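Local coordinates for Serine/threonine-protein kinase/endoribonuclease IRE1 (Saccharomyces cerevisiae, PDB 2BE1) that senses unfolded proteins in the endoplasmic reticulum through the lumenal domain described here, leading to its auto-activation and the splicing of HAC1 precursor mRNA, at residues N207-K211 against F249-N253; A305-A311 against N330-H336. All coordinates share one frame; numbering follows the deposited sequence.

Contact 1 of 2, residues N207-K211 against F249-N253; sequences NTFSK and FDVFN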
# COMPACT_ATOMS: atom_id res chain seq x y z
N ASN A 207 16.01 5.42 20.83
CA ASN A 207 16.99 4.31 20.98
C ASN A 207 18.22 4.49 20.06
O ASN A 207 18.65 3.61 19.26
CB ASN A 207 16.32 2.97 20.77
CG ASN A 207 17.03 1.89 21.47
OD1 ASN A 207 17.00 0.73 21.05
ND2 ASN A 207 17.71 2.26 22.55
N THR A 208 18.78 5.68 20.21
CA THR A 208 19.93 6.14 19.49
C THR A 208 21.20 5.26 19.66
O THR A 208 21.96 5.07 18.73
CB THR A 208 20.15 7.62 19.85
OG1 THR A 208 21.08 8.15 18.93
CG2 THR A 208 20.62 7.81 21.36
N PHE A 209 21.40 4.70 20.85
CA PHE A 209 22.48 3.76 21.07
C PHE A 209 22.07 2.94 22.28
O PHE A 209 21.35 3.45 23.15
CB PHE A 209 23.82 4.47 21.32
CG PHE A 209 23.78 5.43 22.45
CD1 PHE A 209 23.88 4.97 23.79
CD2 PHE A 209 23.60 6.81 22.21
CE1 PHE A 209 23.81 5.87 24.91
CE2 PHE A 209 23.53 7.74 23.31
CZ PHE A 209 23.64 7.27 24.67
N SER A 210 22.54 1.69 22.33
CA SER A 210 22.07 0.72 23.33
C SER A 210 22.13 1.29 24.75
O SER A 210 23.15 1.82 25.13
CB SER A 210 22.84 -0.60 23.21
OG SER A 210 22.08 -1.53 22.46
N LYS A 211 21.03 1.22 25.50
CA LYS A 211 20.98 1.72 26.88
C LYS A 211 21.89 0.90 27.72
O LYS A 211 22.50 1.37 28.64
CB LYS A 211 19.59 1.59 27.48
CG LYS A 211 18.62 2.73 27.15
CD LYS A 211 17.69 2.97 28.38
CE LYS A 211 16.96 4.31 28.32
NZ LYS A 211 16.68 4.68 26.89
N PHE A 249 15.74 -6.76 17.02
CA PHE A 249 14.97 -5.84 17.94
C PHE A 249 15.33 -5.90 19.40
O PHE A 249 15.52 -6.99 19.96
CB PHE A 249 13.49 -6.04 17.85
CG PHE A 249 12.94 -5.82 16.49
CD1 PHE A 249 12.63 -6.90 15.64
CD2 PHE A 249 12.69 -4.53 16.04
CE1 PHE A 249 12.06 -6.68 14.36
CE2 PHE A 249 12.13 -4.30 14.76
CZ PHE A 249 11.83 -5.38 13.90
N ASP A 250 15.44 -4.71 20.00
CA ASP A 250 15.57 -4.54 21.47
C ASP A 250 14.18 -4.75 22.04
O ASP A 250 13.20 -4.46 21.37
CB ASP A 250 16.13 -3.16 21.83
CG ASP A 250 17.67 -3.16 21.91
OD1 ASP A 250 18.26 -4.25 21.86
OD2 ASP A 250 18.33 -2.09 22.02
N VAL A 251 14.06 -5.33 23.23
CA VAL A 251 12.72 -5.35 23.90
C VAL A 251 12.67 -4.62 25.27
O VAL A 251 13.38 -4.94 26.17
CB VAL A 251 11.97 -6.79 23.85
CG1 VAL A 251 12.88 -7.88 23.44
CG2 VAL A 251 11.27 -7.14 25.13
N PHE A 252 11.86 -3.61 25.39
CA PHE A 252 11.78 -2.93 26.64
C PHE A 252 10.57 -3.35 27.48
O PHE A 252 9.62 -3.95 26.96
CB PHE A 252 11.74 -1.44 26.39
CG PHE A 252 13.04 -0.89 25.91
CD1 PHE A 252 13.56 -1.27 24.69
CD2 PHE A 252 13.76 0.00 26.69
CE1 PHE A 252 14.78 -0.76 24.27
CE2 PHE A 252 14.99 0.51 26.25
CZ PHE A 252 15.49 0.13 25.04
N ASN A 253 10.63 -3.06 28.78
CA ASN A 253 9.55 -3.39 29.71
C ASN A 253 9.00 -2.14 30.30
O ASN A 253 9.72 -1.36 30.92
CB ASN A 253 10.03 -4.28 30.87
CG ASN A 253 10.61 -5.62 30.41
OD1 ASN A 253 10.03 -6.28 29.54
ND2 ASN A 253 11.74 -6.04 31.01

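Contact 2 of 2, residues A305-A311 against N330-H336; sequences APISRYA and NAIMGVH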
# COMPACT_ATOMS: atom_id res chain seq x y z
N ALA A 305 33.81 -10.30 5.47
CA ALA A 305 33.37 -11.09 4.33
C ALA A 305 34.43 -11.11 3.21
O ALA A 305 35.09 -10.10 2.92
CB ALA A 305 32.09 -10.47 3.83
N PRO A 306 34.55 -12.25 2.52
CA PRO A 306 35.59 -12.51 1.50
C PRO A 306 35.31 -11.83 0.17
O PRO A 306 34.17 -11.75 -0.25
CB PRO A 306 35.48 -13.99 1.28
CG PRO A 306 34.00 -14.26 1.67
CD PRO A 306 33.59 -13.34 2.72
N ILE A 307 36.34 -11.33 -0.50
CA ILE A 307 36.12 -10.67 -1.82
C ILE A 307 35.65 -11.63 -2.90
O ILE A 307 36.32 -12.58 -3.26
CB ILE A 307 37.34 -9.84 -2.32
CG1 ILE A 307 37.57 -8.66 -1.37
CG2 ILE A 307 37.04 -9.26 -3.69
CD1 ILE A 307 39.04 -8.47 -0.83
N SER A 308 34.47 -11.33 -3.43
CA SER A 308 33.84 -12.19 -4.40
C SER A 308 34.79 -12.42 -5.52
O SER A 308 35.53 -11.50 -5.94
CB SER A 308 32.55 -11.56 -4.90
OG SER A 308 32.73 -10.89 -6.10
N ARG A 309 34.76 -13.66 -5.99
CA ARG A 309 35.62 -14.06 -7.10
C ARG A 309 35.58 -13.18 -8.34
O ARG A 309 36.58 -12.64 -8.75
CB ARG A 309 35.22 -15.44 -7.52
CG ARG A 309 36.43 -16.26 -7.71
CD ARG A 309 36.94 -16.83 -6.41
NE ARG A 309 37.51 -15.83 -5.49
CZ ARG A 309 38.78 -15.37 -5.48
NH1 ARG A 309 39.68 -15.71 -6.42
NH2 ARG A 309 39.16 -14.52 -4.51
N TYR A 310 34.41 -13.05 -8.94
CA TYR A 310 34.22 -12.11 -9.99
C TYR A 310 34.91 -10.76 -9.74
O TYR A 310 35.52 -10.20 -10.63
CB TYR A 310 32.75 -11.85 -10.15
CG TYR A 310 32.44 -10.90 -11.28
CD1 TYR A 310 32.21 -11.40 -12.55
CD2 TYR A 310 32.33 -9.53 -11.10
CE1 TYR A 310 31.89 -10.55 -13.61
CE2 TYR A 310 31.99 -8.69 -12.15
CZ TYR A 310 31.79 -9.21 -13.41
OH TYR A 310 31.48 -8.44 -14.49
N ALA A 311 34.81 -10.23 -8.54
CA ALA A 311 35.48 -8.99 -8.25
C ALA A 311 36.98 -9.19 -8.38
O ALA A 311 37.67 -8.29 -8.74
CB ALA A 311 35.11 -8.48 -6.88
N ASN A 330 28.95 -19.15 -7.77
CA ASN A 330 30.24 -19.14 -7.18
C ASN A 330 31.07 -17.98 -7.63
O ASN A 330 31.98 -17.54 -6.90
CB ASN A 330 30.91 -20.39 -7.61
CG ASN A 330 30.61 -21.53 -6.69
OD1 ASN A 330 31.24 -21.66 -5.65
ND2 ASN A 330 29.66 -22.36 -7.06
N ALA A 331 30.77 -17.47 -8.81
CA ALA A 331 31.46 -16.32 -9.30
C ALA A 331 31.10 -15.05 -8.50
O ALA A 331 32.01 -14.39 -7.97
CB ALA A 331 31.22 -16.12 -10.75
N ILE A 332 29.82 -14.72 -8.36
CA ILE A 332 29.45 -13.42 -7.79
C ILE A 332 29.18 -13.41 -6.31
O ILE A 332 29.06 -12.36 -5.68
CB ILE A 332 28.24 -12.85 -8.48
CG1 ILE A 332 26.98 -13.63 -8.09
CG2 ILE A 332 28.49 -12.86 -9.95
CD1 ILE A 332 25.73 -12.94 -8.48
N MET A 333 29.06 -14.57 -5.72
CA MET A 333 28.86 -14.59 -4.31
C MET A 333 30.07 -14.01 -3.61
O MET A 333 31.20 -14.29 -4.00
CB MET A 333 28.67 -16.01 -3.91
CG MET A 333 28.36 -16.13 -2.46
SD MET A 333 28.36 -17.92 -2.21
CE MET A 333 26.64 -18.40 -2.64
N GLY A 334 29.81 -13.25 -2.55
CA GLY A 334 30.84 -12.51 -1.77
C GLY A 334 30.75 -11.00 -2.00
O GLY A 334 29.80 -10.51 -2.64
N VAL A 335 31.72 -10.24 -1.53
CA VAL A 335 31.59 -8.82 -1.74
C VAL A 335 32.14 -8.21 -3.03
O VAL A 335 33.24 -8.49 -3.46
CB VAL A 335 32.09 -8.07 -0.54
CG1 VAL A 335 32.96 -8.97 0.31
CG2 VAL A 335 32.86 -6.77 -0.96
N HIS A 336 31.34 -7.35 -3.63
CA HIS A 336 31.77 -6.51 -4.74
C HIS A 336 31.90 -5.09 -4.24
O HIS A 336 31.69 -4.82 -3.07
CB HIS A 336 30.73 -6.50 -5.85
CG HIS A 336 30.45 -7.86 -6.41
ND1 HIS A 336 30.04 -8.92 -5.62
CD2 HIS A 336 30.50 -8.34 -7.68
CE1 HIS A 336 29.88 -9.99 -6.37
NE2 HIS A 336 30.14 -9.67 -7.62

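Contact 1 of 2, residues N207-K211 against F249-N253
Asp250 reaches across from its strand to meet Asn207 and Ser210 in the loop, and its side chain can be followed outward from the backbone. CB points toward the loop and comes near the end of Asn207. The next bond places CG beside the backbone N of its own residue (chi1 -89°), which carries the carboxylate to the loop. OD1 forms a salt bridge with Arg27. OD2, also hydrogen-bonded outside the two segments, is the oxygen nearest the loop, 3.8 Å from Ser210 OG and close to the end of Asn207. The plane of the Asn207 amide stands 52° from that of the carboxylate. Two residues on, Phe252 emerges on the same side of the strand. Its ring is perpendicular to the Asn207 amide, and Lys211 CD comes to its edge, 4.2 Å from Phe252 CE2. Leu4, Leu9 and Val263 also touch the Phe252 side chain. The arrangement exemplifies a loop packed on one face of an antiparallel sheet: strand 245-254 runs between strands 8-17 and 259-264, and strand alternation presents Asp250 and Phe252, not Val251, to the loop.

Contact 2 of 2, residues A305-A311 against N330-H336
Tyr310 N donates to Ala331 O in the shortest hydrogen bond between the segments, 2.9 Å long and nearly straight at 168°, approaching from above the Ala331 carbonyl plane, 37° out of it. Arg309 CB and Tyr310 CB lie beside the same carbonyl, where the start of helix 309-312 meets the end of helix 325-332. Ser308 is the N-cap of helix 309-312, its OG accepting from Ala311 N at 3.3 Å. That hydroxyl also lies over one face of the His336 imidazole, toward the rim of the ring. Tyr310 has CG opposite its own N (chi1 -177°), and the side chains of Tyr310 and His336 cross at about a right angle, with Tyr310 CD2 4.1 Å from His336 CD2, before the tyrosine hydroxyl reaches Ala74 O. With an alanine in place of His336, the hydroxyl of Ser308 would probably lose the ring beneath it and a gap would open beside Tyr310. Further along, Val335 N bonds to Pro306 O and Ser308 N to Val335 O, each 3.1 Å, forming a single parallel beta bridge about Ile307. Gly334, lacking a side chain, lets its CA come within 4.0 Å of Ser308 CA. The segment 305-311 thus lies along the junction of helix 325-332 and strand 334-336, while that strand pairs on with strand 280-284 through Gly334 and His336.

How the contacts relate
The two contacts illustrate how differently two pairs of segments can meet within one domain. They lie about 34 Å apart between centres, share no helix or strand, and follow one another along the chain. Contact 1 is mostly buried and small: side chains alone meet across it, a carboxylate and an aromatic ring from an inner strand of a five-stranded sheet facing a loop. Contact 2 is larger and only partly buried, and backbone hydrogen bonds carry much of it, as suits a place where two helix ends and the outermost strand of a three-stranded sheet come together. Charge matters in the first, through Arg27; capping and main-chain pairing matter in the second.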